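Kinesin-like protein KIF19 (Mus musculus, PDB 5GSZ) moves toward microtubule plus ends and depolymerises microtubules at ciliary tips, regulating the length of motile cilia, with this chain forming its ATP-binding motor domain. Local coordinates at residues V14-R19 against N335-A340; E156-L161 against I179-I184; D130-I135 against Y144-S149. All coordinates share one frame; numbering follows the deposited sequence.

Interaction 1 of 3, residues V14-R19 against N335-A340. With ADP (adenosine-5'-diphosphate), chain B.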
ATOM      1  N   VAL A  14       7.202  -8.451   3.351  1.00 53.60           N
ATOM      2  CA  VAL A  14       6.200  -7.982   4.298  1.00 52.04           C
ATOM      3  C   VAL A  14       6.901  -7.242   5.437  1.00 54.40           C
ATOM      4  O   VAL A  14       7.893  -7.731   5.993  1.00 55.88           O
ATOM      5  CB  VAL A  14       5.367  -9.156   4.825  1.00 50.82           C
ATOM      6  CG1 VAL A  14       4.341  -8.658   5.817  1.00 52.27           C
ATOM      7  CG2 VAL A  14       4.727  -9.870   3.660  1.00 48.29           C
ATOM      8  N   ALA A  15       6.410  -6.052   5.760  1.00 46.56           N
ATOM      9  CA  ALA A  15       6.952  -5.252   6.843  1.00 50.81           C
ATOM     10  C   ALA A  15       5.828  -4.976   7.832  1.00 51.04           C
ATOM     11  O   ALA A  15       4.655  -4.944   7.450  1.00 49.74           O
ATOM     12  CB  ALA A  15       7.556  -3.947   6.313  1.00 45.92           C
ATOM     13  N   LEU A  16       6.169  -4.786   9.110  1.00 51.13           N
ATOM     14  CA  LEU A  16       5.153  -4.370  10.075  1.00 48.42           C
ATOM     15  C   LEU A  16       5.608  -3.115  10.796  1.00 50.30           C
ATOM     16  O   LEU A  16       6.723  -3.073  11.329  1.00 52.55           O
ATOM     17  CB  LEU A  16       4.811  -5.458  11.101  1.00 47.91           C
ATOM     18  CG  LEU A  16       3.503  -4.993  11.778  1.00 54.85           C
ATOM     19  CD1 LEU A  16       2.406  -6.063  11.752  1.00 51.91           C
ATOM     20  CD2 LEU A  16       3.709  -4.441  13.192  1.00 48.46           C
ATOM     21  N   ARG A  17       4.734  -2.101  10.815  1.00 45.61           N
ATOM     22  CA  ARG A  17       4.985  -0.834  11.490  1.00 46.29           C
ATOM     23  C   ARG A  17       4.021  -0.655  12.652  1.00 47.45           C
ATOM     24  O   ARG A  17       2.801  -0.694  12.464  1.00 45.94           O
ATOM     25  CB  ARG A  17       4.845   0.344  10.536  1.00 46.59           C
ATOM     26  CG  ARG A  17       5.334   1.656  11.117  1.00 44.62           C
ATOM     27  CD  ARG A  17       5.399   2.680  10.032  1.00 38.22           C
ATOM     28  NE  ARG A  17       6.062   3.886  10.456  1.00 37.28           N
ATOM     29  CZ  ARG A  17       6.258   4.924   9.663  1.00 42.06           C
ATOM     30  NH1 ARG A  17       5.817   4.881   8.418  1.00 41.40           N
ATOM     31  NH2 ARG A  17       6.878   6.006  10.112  1.00 43.63           N
ATOM     32  N   VAL A  18       4.576  -0.424  13.841  1.00 48.83           N
ATOM     33  CA  VAL A  18       3.808  -0.053  15.024  1.00 45.70           C
ATOM     34  C   VAL A  18       3.859   1.459  15.176  1.00 47.37           C
ATOM     35  O   VAL A  18       4.943   2.043  15.323  1.00 50.13           O
ATOM     36  CB  VAL A  18       4.360  -0.741  16.278  1.00 49.16           C
ATOM     37  CG1 VAL A  18       3.363  -0.602  17.408  1.00 49.52           C
ATOM     38  CG2 VAL A  18       4.711  -2.212  15.985  1.00 45.33           C
ATOM     39  N   ARG A  19       2.710   2.106  15.133  1.00 43.08           N
ATOM     40  CA  ARG A  19       2.747   3.535  15.379  1.00 45.62           C
ATOM     41  C   ARG A  19       2.818   3.771  16.880  1.00 46.81           C
ATOM     42  O   ARG A  19       2.465   2.895  17.662  1.00 50.03           O
ATOM     43  CB  ARG A  19       1.523   4.216  14.786  1.00 40.68           C
ATOM     44  CG  ARG A  19       0.222   3.736  15.368  1.00 38.09           C
ATOM     45  CD  ARG A  19      -0.897   4.642  14.906  1.00 40.53           C
ATOM     46  NE  ARG A  19      -2.205   4.282  15.446  1.00 44.56           N
ATOM     47  CZ  ARG A  19      -2.551   4.410  16.731  1.00 47.93           C
ATOM     48  NH1 ARG A  19      -1.670   4.850  17.621  1.00 44.23           N
ATOM     49  NH2 ARG A  19      -3.775   4.084  17.136  1.00 45.34           N
ATOM     50  N   ASN A 335      -5.670  -9.759  14.205  1.00 50.15           N
ATOM     51  CA  ASN A 335      -6.047 -10.029  12.827  1.00 50.98           C
ATOM     52  C   ASN A 335      -4.953  -9.572  11.867  1.00 52.76           C
ATOM     53  O   ASN A 335      -4.557 -10.310  10.958  1.00 54.50           O
ATOM     54  CB  ASN A 335      -7.383  -9.360  12.505  1.00 46.79           C
ATOM     55  CG  ASN A 335      -8.538 -10.015  13.227  1.00 51.79           C
ATOM     56  OD1 ASN A 335      -8.403 -11.127  13.739  1.00 60.10           O
ATOM     57  ND2 ASN A 335      -9.680  -9.342  13.266  1.00 50.15           N
ATOM     58  N   THR A 336      -4.426  -8.369  12.076  1.00 50.90           N
ATOM     59  CA  THR A 336      -3.427  -7.850  11.151  1.00 52.89           C
ATOM     60  C   THR A 336      -2.163  -8.698  11.195  1.00 52.79           C
ATOM     61  O   THR A 336      -1.694  -9.185  10.155  1.00 53.67           O
ATOM     62  CB  THR A 336      -3.128  -6.376  11.456  1.00 48.24           C
ATOM     63  OG1 THR A 336      -4.353  -5.635  11.468  1.00 46.90           O
ATOM     64  CG2 THR A 336      -2.203  -5.769  10.402  1.00 38.86           C
ATOM     65  N   LEU A 337      -1.622  -8.919  12.400  1.00 48.71           N
ATOM     66  CA  LEU A 337      -0.382  -9.683  12.540  1.00 51.36           C
ATOM     67  C   LEU A 337      -0.518 -11.108  12.010  1.00 55.40           C
ATOM     68  O   LEU A 337       0.451 -11.661  11.477  1.00 54.30           O
ATOM     69  CB  LEU A 337       0.040  -9.705  13.997  1.00 49.85           C
ATOM     70  CG  LEU A 337       0.417  -8.364  14.590  1.00 51.94           C
ATOM     71  CD1 LEU A 337       0.131  -8.397  16.060  1.00 56.39           C
ATOM     72  CD2 LEU A 337       1.871  -8.161  14.383  1.00 55.87           C
ATOM     73  N   THR A 338      -1.702 -11.717  12.155  1.00 51.34           N
ATOM     74  CA  THR A 338      -1.971 -13.023  11.555  1.00 55.52           C
ATOM     75  C   THR A 338      -1.925 -12.961  10.029  1.00 56.90           C
ATOM     76  O   THR A 338      -1.394 -13.861   9.367  1.00 50.17           O
ATOM     77  CB  THR A 338      -3.343 -13.518  12.006  1.00 54.09           C
ATOM     78  OG1 THR A 338      -3.309 -13.743  13.413  1.00 59.48           O
ATOM     79  CG2 THR A 338      -3.761 -14.808  11.247  1.00 41.76           C
ATOM     80  N   TYR A 339      -2.525 -11.921   9.460  1.00 53.42           N
ATOM     81  CA  TYR A 339      -2.614 -11.811   8.017  1.00 49.80           C
ATOM     82  C   TYR A 339      -1.233 -11.629   7.404  1.00 56.66           C
ATOM     83  O   TYR A 339      -0.916 -12.242   6.380  1.00 61.13           O
ATOM     84  CB  TYR A 339      -3.551 -10.655   7.678  1.00 56.97           C
ATOM     85  CG  TYR A 339      -3.722 -10.360   6.216  1.00 60.22           C
ATOM     86  CD1 TYR A 339      -4.565 -11.127   5.425  1.00 61.60           C
ATOM     87  CD2 TYR A 339      -3.054  -9.290   5.626  1.00 55.52           C
ATOM     88  CE1 TYR A 339      -4.726 -10.841   4.081  1.00 67.01           C
ATOM     89  CE2 TYR A 339      -3.203  -9.005   4.293  1.00 54.60           C
ATOM     90  CZ  TYR A 339      -4.042  -9.777   3.525  1.00 64.42           C
ATOM     91  OH  TYR A 339      -4.191  -9.487   2.197  1.00 69.93           O
ATOM     92  N   ALA A 340      -0.379 -10.836   8.049  1.00 55.58           N
ATOM     93  CA  ALA A 340       0.944 -10.517   7.530  1.00 54.36           C
ATOM     94  C   ALA A 340       2.035 -11.438   8.045  1.00 57.28           C
ATOM     95  O   ALA A 340       3.158 -11.367   7.543  1.00 60.04           O
ATOM     96  CB  ALA A 340       1.321  -9.072   7.882  1.00 57.22           C
TER
HETATM   97  PB  ADP B 401      -4.638   5.483   8.337  1.00 40.77           P
HETATM   98  O1B ADP B 401      -4.097   6.187   7.113  1.00 39.98           O
HETATM   99  O2B ADP B 401      -4.184   4.043   8.377  1.00 39.31           O
HETATM  100  O3B ADP B 401      -6.093   5.746   8.616  1.00 40.17           O
HETATM  101  PA  ADP B 401      -3.327   7.694   9.455  1.00 38.65           P
HETATM  102  O1A ADP B 401      -1.853   7.621   9.205  1.00 36.55           O
HETATM  103  O2A ADP B 401      -4.249   8.453   8.534  1.00 39.03           O
HETATM  104  O3A ADP B 401      -3.919   6.191   9.600  1.00 43.22           O
HETATM  105  O5' ADP B 401      -3.630   8.368  10.879  1.00 49.43           O
HETATM  106  C5' ADP B 401      -2.884   8.121  12.058  1.00 45.96           C
HETATM  107  C4' ADP B 401      -2.699   9.455  12.750  1.00 41.42           C
HETATM  108  O4' ADP B 401      -1.543   9.325  13.567  1.00 43.84           O
HETATM  109  C3' ADP B 401      -2.348  10.490  11.714  1.00 42.03           C
HETATM  110  O3' ADP B 401      -2.647  11.755  12.306  1.00 50.56           O
HETATM  111  C2' ADP B 401      -0.856  10.319  11.525  1.00 41.22           C
HETATM  112  O2' ADP B 401      -0.229  11.577  11.241  1.00 47.30           O
HETATM  113  C1' ADP B 401      -0.385   9.789  12.875  1.00 43.25           C
HETATM  114  N9  ADP B 401       0.573   8.664  12.735  1.00 42.83           N
HETATM  115  C8  ADP B 401       0.334   7.475  12.138  1.00 43.79           C
HETATM  116  N7  ADP B 401       1.415   6.650  12.187  1.00 42.52           N
HETATM  117  C5  ADP B 401       2.379   7.330  12.831  1.00 38.65           C
HETATM  118  C6  ADP B 401       3.770   7.056  13.206  1.00 39.40           C
HETATM  119  N6  ADP B 401       4.345   5.864  12.906  1.00 44.66           N
HETATM  120  N1  ADP B 401       4.437   8.032  13.859  1.00 41.33           N
HETATM  121  C2  ADP B 401       3.861   9.205  14.168  1.00 41.54           C
HETATM  122  N3  ADP B 401       2.601   9.530  13.838  1.00 42.11           N
HETATM  123  C4  ADP B 401       1.824   8.648  13.186  1.00 40.16           C
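In the P-loop NTPase fold of the kinesin motor domain, V14 and L16 on strand 12-18 of the central mixed sheet receive A340 and L337 of helix 330-340, the last helix modelled. The alternation of the strand sets the pattern: V14 and L16 point their side chains toward the helix, whereas A15 points away. L16 reaches across with CG anti to its backbone N (chi1 -166°), and its methyl CD1 comes to 3.4 Å from CD2 of L337, the two side chains crossing at about a right angle. About one helical turn on, V14 meets A340: V14 CG1 lies 3.7 Å from A340 CB and 3.4 Å from A340 O. Apart from that carbonyl oxygen, the groups that meet are apolar side chains, all buried. F67 touches L16, L337 and A340 and so joins the cluster.

The same strand runs on into the nucleotide pocket. R17 extends its chain from CG to NE, placing NE 3.6 Å from the adenine N6 of ADP in an oblique approach, while its NH2 is hydrogen-bonded to Q77. R19, just past the strand, lies beside the base through its aliphatic part, with CB 3.6 Å from ADP N7.

Interaction 2 of 3, residues E156-L161 against I179-I184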
ATOM      1  N   GLU A 156     -15.503   0.698  -5.983  1.00 63.67           N
ATOM      2  CA  GLU A 156     -15.248   0.346  -7.376  1.00 62.13           C
ATOM      3  C   GLU A 156     -15.487   1.494  -8.349  1.00 59.58           C
ATOM      4  O   GLU A 156     -15.531   1.257  -9.559  1.00 61.11           O
ATOM      5  CB  GLU A 156     -16.068  -0.877  -7.794  1.00 59.16           C
ATOM      6  CG  GLU A 156     -15.799  -2.066  -6.901  1.00 61.42           C
ATOM      7  CD  GLU A 156     -14.336  -2.453  -6.910  1.00 60.63           C
ATOM      8  OE1 GLU A 156     -13.815  -2.760  -8.005  1.00 57.08           O
ATOM      9  OE2 GLU A 156     -13.699  -2.412  -5.832  1.00 72.42           O
ATOM     10  N   MET A 157     -15.612   2.731  -7.865  1.00 58.50           N
ATOM     11  CA  MET A 157     -15.670   3.910  -8.727  1.00 57.68           C
ATOM     12  C   MET A 157     -14.316   4.616  -8.720  1.00 58.72           C
ATOM     13  O   MET A 157     -13.741   4.870  -7.655  1.00 54.86           O
ATOM     14  CB  MET A 157     -16.765   4.879  -8.282  1.00 62.39           C
ATOM     15  CG  MET A 157     -18.134   4.238  -8.035  1.00 71.71           C
ATOM     16  SD  MET A 157     -18.990   3.579  -9.487  1.00 74.53           S
ATOM     17  CE  MET A 157     -19.414   5.074 -10.363  1.00 61.14           C
ATOM     18  N   ILE A 158     -13.815   4.938  -9.906  1.00 53.62           N
ATOM     19  CA  ILE A 158     -12.499   5.535 -10.052  1.00 47.68           C
ATOM     20  C   ILE A 158     -12.641   7.027 -10.279  1.00 46.78           C
ATOM     21  O   ILE A 158     -13.394   7.461 -11.152  1.00 53.00           O
ATOM     22  CB  ILE A 158     -11.728   4.882 -11.202  1.00 49.73           C
ATOM     23  CG1 ILE A 158     -11.663   3.373 -10.961  1.00 50.51           C
ATOM     24  CG2 ILE A 158     -10.344   5.527 -11.318  1.00 45.03           C
ATOM     25  CD1 ILE A 158     -11.242   2.573 -12.167  1.00 51.47           C
ATOM     26  N   ARG A 159     -11.896   7.808  -9.512  1.00 49.11           N
ATOM     27  CA  ARG A 159     -11.794   9.246  -9.700  1.00 47.05           C
ATOM     28  C   ARG A 159     -10.332   9.635  -9.848  1.00 50.20           C
ATOM     29  O   ARG A 159      -9.443   8.977  -9.299  1.00 49.97           O
ATOM     30  CB  ARG A 159     -12.418  10.002  -8.516  1.00 53.99           C
ATOM     31  CG  ARG A 159     -13.950   9.859  -8.437  1.00 61.74           C
ATOM     32  CD  ARG A 159     -14.538  10.367  -7.112  1.00 54.32           C
ATOM     33  NE  ARG A 159     -14.206  11.760  -6.825  1.00 46.87           N
ATOM     34  CZ  ARG A 159     -13.439  12.145  -5.814  1.00 52.48           C
ATOM     35  NH1 ARG A 159     -12.930  11.231  -4.999  1.00 52.32           N
ATOM     36  NH2 ARG A 159     -13.181  13.436  -5.614  1.00 50.00           N
ATOM     37  N   ASP A 160     -10.091  10.715 -10.595  1.00 55.48           N
ATOM     38  CA  ASP A 160      -8.761  11.313 -10.720  1.00 50.47           C
ATOM     39  C   ASP A 160      -8.564  12.266  -9.553  1.00 53.47           C
ATOM     40  O   ASP A 160      -9.199  13.317  -9.492  1.00 59.13           O
ATOM     41  CB  ASP A 160      -8.615  12.047 -12.051  1.00 52.32           C
ATOM     42  CG  ASP A 160      -7.264  12.769 -12.199  1.00 60.23           C
ATOM     43  OD1 ASP A 160      -6.432  12.763 -11.262  1.00 58.65           O
ATOM     44  OD2 ASP A 160      -7.030  13.359 -13.279  1.00 59.47           O
ATOM     45  N   LEU A 161      -7.676  11.916  -8.630  1.00 51.23           N
ATOM     46  CA  LEU A 161      -7.527  12.759  -7.454  1.00 53.47           C
ATOM     47  C   LEU A 161      -6.887  14.105  -7.760  1.00 54.70           C
ATOM     48  O   LEU A 161      -6.897  14.977  -6.886  1.00 53.20           O
ATOM     49  CB  LEU A 161      -6.709  12.039  -6.389  1.00 46.80           C
ATOM     50  CG  LEU A 161      -7.410  10.860  -5.744  1.00 50.88           C
ATOM     51  CD1 LEU A 161      -6.392  10.095  -4.892  1.00 49.56           C
ATOM     52  CD2 LEU A 161      -8.622  11.336  -4.925  1.00 48.96           C
ATOM     53  N   ILE A 179      -3.204  -1.738 -19.041  1.00 77.30           N
ATOM     54  CA  ILE A 179      -4.427  -1.181 -18.475  1.00 74.60           C
ATOM     55  C   ILE A 179      -4.166   0.176 -17.828  1.00 72.44           C
ATOM     56  O   ILE A 179      -3.379   0.285 -16.888  1.00 67.27           O
ATOM     57  CB  ILE A 179      -5.047  -2.127 -17.431  1.00 69.12           C
ATOM     58  CG1 ILE A 179      -5.452  -3.450 -18.083  1.00 78.82           C
ATOM     59  CG2 ILE A 179      -6.244  -1.469 -16.761  1.00 68.05           C
ATOM     60  CD1 ILE A 179      -4.394  -4.527 -17.985  1.00 76.94           C
ATOM     61  N   GLN A 180      -4.833   1.206 -18.338  1.00 67.51           N
ATOM     62  CA  GLN A 180      -4.676   2.552 -17.813  1.00 62.16           C
ATOM     63  C   GLN A 180      -6.059   3.127 -17.545  1.00 65.08           C
ATOM     64  O   GLN A 180      -7.055   2.728 -18.158  1.00 66.70           O
ATOM     65  CB  GLN A 180      -3.889   3.462 -18.778  1.00 56.75           C
ATOM     66  N   VAL A 181      -6.115   4.050 -16.586  1.00 61.25           N
ATOM     67  CA  VAL A 181      -7.327   4.824 -16.344  1.00 63.68           C
ATOM     68  C   VAL A 181      -7.491   5.827 -17.489  1.00 66.17           C
ATOM     69  O   VAL A 181      -6.740   6.806 -17.593  1.00 62.32           O
ATOM     70  CB  VAL A 181      -7.284   5.526 -14.985  1.00 60.72           C
ATOM     71  CG1 VAL A 181      -8.359   6.595 -14.912  1.00 59.89           C
ATOM     72  CG2 VAL A 181      -7.469   4.517 -13.877  1.00 60.04           C
ATOM     73  N   ALA A 182      -8.477   5.581 -18.350  1.00 60.72           N
ATOM     74  CA  ALA A 182      -8.753   6.419 -19.506  1.00 55.72           C
ATOM     75  C   ALA A 182      -9.047   7.864 -19.121  1.00 61.43           C
ATOM     76  O   ALA A 182     -10.106   8.157 -18.552  1.00 65.77           O
ATOM     77  CB  ALA A 182      -9.927   5.834 -20.286  1.00 61.18           C
ATOM     78  N   GLY A 183      -8.116   8.772 -19.427  1.00 59.72           N
ATOM     79  CA  GLY A 183      -8.320  10.202 -19.270  1.00 56.08           C
ATOM     80  C   GLY A 183      -7.608  10.856 -18.100  1.00 61.02           C
ATOM     81  O   GLY A 183      -7.793  12.058 -17.879  1.00 57.02           O
ATOM     82  N   ILE A 184      -6.796  10.131 -17.351  1.00 60.03           N
ATOM     83  CA  ILE A 184      -6.296  10.653 -16.086  1.00 61.31           C
ATOM     84  C   ILE A 184      -5.114  11.590 -16.325  1.00 59.97           C
ATOM     85  O   ILE A 184      -4.288  11.390 -17.220  1.00 57.49           O
ATOM     86  CB  ILE A 184      -5.937   9.488 -15.136  1.00 60.34           C
ATOM     87  CG1 ILE A 184      -5.555  10.002 -13.747  1.00 54.03           C
ATOM     88  CG2 ILE A 184      -4.823   8.621 -15.722  1.00 58.90           C
ATOM     89  CD1 ILE A 184      -5.438   8.909 -12.728  1.00 54.53           C
TER
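D160 CG is anti to the backbone N (chi1 176°) and I184 CG1 likewise (chi1 -174°); with these torsions the carboxylate and the CG1 methylene come together. The methylene CG1 of I184 lies over the face of the carboxylate, 3.6 Å from D160 CG and about as far from OD1 as from OD2. This is van der Waals contact, and the polar ends are satisfied elsewhere: D160 OD2 is hydrogen-bonded to T185 OG1 and OD1 to the backbone N of L162. Together these bonds limit rotation of the carboxylate; the one to T185 links the end of strand 157-160 to the residue after I184, while that to L162 N is local. Were D160 an alanine, T185 OG1 and L162 N would probably lose this acceptor and a gap open beside I184 CG1.

The second point of contact is purely apolar. I158 CG2 lies 4.0 Å from V181 CG2, the two side chains passing in opposite directions. Between the two contacts the backbone reverses in a type II turn from V181 to I184, closed by a weak bond from I184 N to V181 O at 3.3 Å. Its third residue, G183, has a positive phi (106°), where a side chain would press on the carbonyl oxygen of A182.

Strand 157-160 is an outermost strand of the central sheet, antiparallel to strand 142-154, whereas 179-181 belongs to a separate two-stranded antiparallel sheet with 171-173. L171 of that partner strand touches both I158 and V181, and I184 also rests on S149 and L151 of strand 142-154, so the small sheet is packed against the margin of the large one.

Interaction 3 of 3, residues D130-I135 against Y144-S149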
ATOM      1  N   ASP A 130      14.500   9.625  -5.101  1.00 50.01           N
ATOM      2  CA  ASP A 130      15.567   8.749  -5.546  1.00 56.30           C
ATOM      3  C   ASP A 130      15.348   8.263  -6.969  1.00 55.17           C
ATOM      4  O   ASP A 130      16.280   7.752  -7.605  1.00 51.13           O
ATOM      5  CB  ASP A 130      15.683   7.553  -4.612  1.00 53.90           C
ATOM      6  CG  ASP A 130      16.480   7.857  -3.390  1.00 56.17           C
ATOM      7  OD1 ASP A 130      17.102   8.946  -3.355  1.00 61.22           O
ATOM      8  OD2 ASP A 130      16.506   6.989  -2.492  1.00 54.97           O
ATOM      9  N   LEU A 131      14.133   8.396  -7.473  1.00 50.42           N
ATOM     10  CA  LEU A 131      13.872   7.979  -8.833  1.00 54.27           C
ATOM     11  C   LEU A 131      14.525   8.943  -9.814  1.00 55.69           C
ATOM     12  O   LEU A 131      15.205   8.524 -10.756  1.00 52.52           O
ATOM     13  CB  LEU A 131      12.365   7.888  -9.029  1.00 51.31           C
ATOM     14  CG  LEU A 131      11.904   7.018 -10.173  1.00 51.62           C
ATOM     15  CD1 LEU A 131      10.631   6.304  -9.754  1.00 47.64           C
ATOM     16  CD2 LEU A 131      11.659   7.909 -11.373  1.00 55.81           C
ATOM     17  N   PHE A 132      14.371  10.248  -9.564  1.00 57.44           N
ATOM     18  CA  PHE A 132      14.944  11.276 -10.426  1.00 54.85           C
ATOM     19  C   PHE A 132      16.461  11.380 -10.289  1.00 54.26           C
ATOM     20  O   PHE A 132      17.134  11.787 -11.238  1.00 57.14           O
ATOM     21  CB  PHE A 132      14.294  12.618 -10.114  1.00 54.37           C
ATOM     22  CG  PHE A 132      12.814  12.623 -10.323  1.00 60.45           C
ATOM     23  CD1 PHE A 132      12.238  11.812 -11.291  1.00 63.39           C
ATOM     24  CD2 PHE A 132      11.989  13.414  -9.538  1.00 62.62           C
ATOM     25  CE1 PHE A 132      10.869  11.809 -11.490  1.00 57.46           C
ATOM     26  CE2 PHE A 132      10.627  13.404  -9.717  1.00 58.33           C
ATOM     27  CZ  PHE A 132      10.067  12.603 -10.693  1.00 64.00           C
ATOM     28  N   ARG A 133      17.019  11.040  -9.130  1.00 51.19           N
ATOM     29  CA  ARG A 133      18.473  10.947  -9.027  1.00 56.83           C
ATOM     30  C   ARG A 133      19.007   9.773  -9.838  1.00 54.54           C
ATOM     31  O   ARG A 133      19.906   9.936 -10.673  1.00 53.83           O
ATOM     32  CB  ARG A 133      18.895  10.811  -7.565  1.00 61.03           C
ATOM     33  CG  ARG A 133      18.762  12.080  -6.764  1.00 65.25           C
ATOM     34  CD  ARG A 133      19.462  11.942  -5.434  1.00 68.68           C
ATOM     35  NE  ARG A 133      19.296  13.161  -4.663  1.00 73.16           N
ATOM     36  CZ  ARG A 133      18.318  13.359  -3.790  1.00 80.60           C
ATOM     37  NH1 ARG A 133      17.426  12.394  -3.560  1.00 73.96           N
ATOM     38  NH2 ARG A 133      18.242  14.513  -3.135  1.00 79.46           N
ATOM     39  N   ALA A 134      18.480   8.574  -9.581  1.00 54.15           N
ATOM     40  CA  ALA A 134      18.847   7.398 -10.356  1.00 51.71           C
ATOM     41  C   ALA A 134      18.699   7.634 -11.852  1.00 55.59           C
ATOM     42  O   ALA A 134      19.475   7.091 -12.649  1.00 57.00           O
ATOM     43  CB  ALA A 134      17.987   6.209  -9.926  1.00 52.98           C
ATOM     44  N   ILE A 135      17.719   8.444 -12.254  1.00 50.61           N
ATOM     45  CA  ILE A 135      17.534   8.713 -13.673  1.00 51.26           C
ATOM     46  C   ILE A 135      18.653   9.597 -14.207  1.00 57.50           C
ATOM     47  O   ILE A 135      19.149   9.381 -15.319  1.00 59.78           O
ATOM     48  CB  ILE A 135      16.143   9.323 -13.931  1.00 53.75           C
ATOM     49  CG1 ILE A 135      15.086   8.218 -13.925  1.00 52.12           C
ATOM     50  CG2 ILE A 135      16.106  10.077 -15.245  1.00 43.78           C
ATOM     51  CD1 ILE A 135      13.710   8.726 -14.127  1.00 47.30           C
ATOM     52  N   TYR A 144      14.983   9.052 -20.587  1.00 46.39           N
ATOM     53  CA  TYR A 144      13.865   8.649 -19.745  1.00 49.21           C
ATOM     54  C   TYR A 144      12.649   9.536 -19.965  1.00 49.10           C
ATOM     55  O   TYR A 144      12.762  10.733 -20.249  1.00 45.25           O
ATOM     56  CB  TYR A 144      14.210   8.649 -18.249  1.00 42.11           C
ATOM     57  CG  TYR A 144      15.303   7.697 -17.847  1.00 41.05           C
ATOM     58  CD1 TYR A 144      16.631   8.034 -17.985  1.00 47.08           C
ATOM     59  CD2 TYR A 144      14.998   6.428 -17.376  1.00 44.45           C
ATOM     60  CE1 TYR A 144      17.645   7.138 -17.609  1.00 49.56           C
ATOM     61  CE2 TYR A 144      15.989   5.533 -17.011  1.00 46.32           C
ATOM     62  CZ  TYR A 144      17.308   5.891 -17.131  1.00 45.92           C
ATOM     63  OH  TYR A 144      18.289   5.009 -16.764  1.00 46.99           O
ATOM     64  N   GLU A 145      11.482   8.907 -19.846  1.00 53.08           N
ATOM     65  CA  GLU A 145      10.198   9.585 -19.739  1.00 56.74           C
ATOM     66  C   GLU A 145       9.546   9.133 -18.439  1.00 51.11           C
ATOM     67  O   GLU A 145       9.522   7.934 -18.133  1.00 49.41           O
ATOM     68  CB  GLU A 145       9.291   9.281 -20.940  1.00 55.10           C
ATOM     69  CG  GLU A 145       9.368  10.302 -22.067  1.00 65.19           C
ATOM     70  CD  GLU A 145       8.554   9.894 -23.294  1.00 80.09           C
ATOM     71  OE1 GLU A 145       8.546   8.693 -23.650  1.00 73.97           O
ATOM     72  OE2 GLU A 145       7.895  10.780 -23.887  1.00 87.23           O
ATOM     73  N   VAL A 146       9.045  10.088 -17.662  1.00 49.75           N
ATOM     74  CA  VAL A 146       8.412   9.798 -16.384  1.00 46.76           C
ATOM     75  C   VAL A 146       7.077  10.512 -16.328  1.00 52.04           C
ATOM     76  O   VAL A 146       7.023  11.733 -16.505  1.00 56.96           O
ATOM     77  CB  VAL A 146       9.279  10.247 -15.201  1.00 46.71           C
ATOM     78  CG1 VAL A 146       8.643   9.789 -13.912  1.00 50.67           C
ATOM     79  CG2 VAL A 146      10.668   9.731 -15.340  1.00 49.66           C
ATOM     80  N   SER A 147       6.013   9.759 -16.058  1.00 52.80           N
ATOM     81  CA  SER A 147       4.718  10.327 -15.713  1.00 54.02           C
ATOM     82  C   SER A 147       4.190   9.669 -14.444  1.00 50.05           C
ATOM     83  O   SER A 147       4.504   8.511 -14.155  1.00 47.16           O
ATOM     84  CB  SER A 147       3.720  10.144 -16.846  1.00 54.93           C
ATOM     85  OG  SER A 147       3.520   8.762 -17.082  1.00 57.27           O
ATOM     86  N   MET A 148       3.385  10.418 -13.683  1.00 52.23           N
ATOM     87  CA  MET A 148       2.709   9.864 -12.513  1.00 52.38           C
ATOM     88  C   MET A 148       1.252  10.285 -12.492  1.00 50.93           C
ATOM     89  O   MET A 148       0.893  11.371 -12.949  1.00 58.76           O
ATOM     90  CB  MET A 148       3.342  10.294 -11.193  1.00 50.34           C
ATOM     91  CG  MET A 148       3.342  11.771 -11.000  1.00 54.97           C
ATOM     92  SD  MET A 148       3.940  12.242  -9.375  1.00 75.15           S
ATOM     93  CE  MET A 148       2.411  12.513  -8.492  1.00 56.89           C
ATOM     94  N   SER A 149       0.417   9.415 -11.945  1.00 48.89           N
ATOM     95  CA  SER A 149      -0.991   9.707 -11.750  1.00 48.12           C
ATOM     96  C   SER A 149      -1.363   9.371 -10.323  1.00 47.65           C
ATOM     97  O   SER A 149      -0.658   8.627  -9.641  1.00 48.11           O
ATOM     98  CB  SER A 149      -1.869   8.924 -12.710  1.00 46.11           C
ATOM     99  OG  SER A 149      -1.579   9.296 -14.030  1.00 55.90           O
TER
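I135, near the end of helix 123-136, packs on Y144 and V146 of strand 142-154, joining successive helix and strand elements of the kinesin motor's alpha/beta fold. The segments run almost antiparallel (169°), their axes approaching to 10.6 Å. At the first shell, I135 CG1 makes a CH-pi contact over one face of the Y144 ring, 4.0 Å from its centroid and 17° off the normal, while I135 CG2 lies 3.5 Å from Y144 CD1. The same isoleucine sends CD1 to V146 CG2 at 3.4 Å, an end-on meeting of methyl groups. V146 divides its two branches between partners: CG1, anti to the backbone N (chi1 -174°), comes in at the edge of the F132 ring, near its plane and 3.9 Å from CE1. L131 CD2 adds a longer contact to the same methyl.

Farther out, I93 of helix 89-93 touches both I135 and Y144, and V228 of neighbouring strand 220-232 packs on Y144. F132 also touches I190 and I195, the latter on helix 192-203. The tyrosine is positioned at its polar end as well: Y144 OH is hydrogen-bonded to both T138 OG1 and Q230 NE2.

In the fold
All three contacts reach one mixed sheet of the motor domain. Interaction 1 sits on strand 12-18, second from one margin; interactions 2 and 3 use the adjacent strands 157-160 and 142-154 at the other. The centre of interaction 1 lies 29 Å from that of interaction 2 and 30 Å from that of interaction 3. Interactions 2 and 3, with centres 21 Å apart, touch: I184 CD1 is 3.6 Å from S149 CB. Along the chain, 3 precedes 2, and both fall between the halves of interaction 1. Interaction 1 thus packs the last helix on the first strand, which leads into the ADP pocket through R17 and R19; the others pack elements around the far margin, away from the annotated sites.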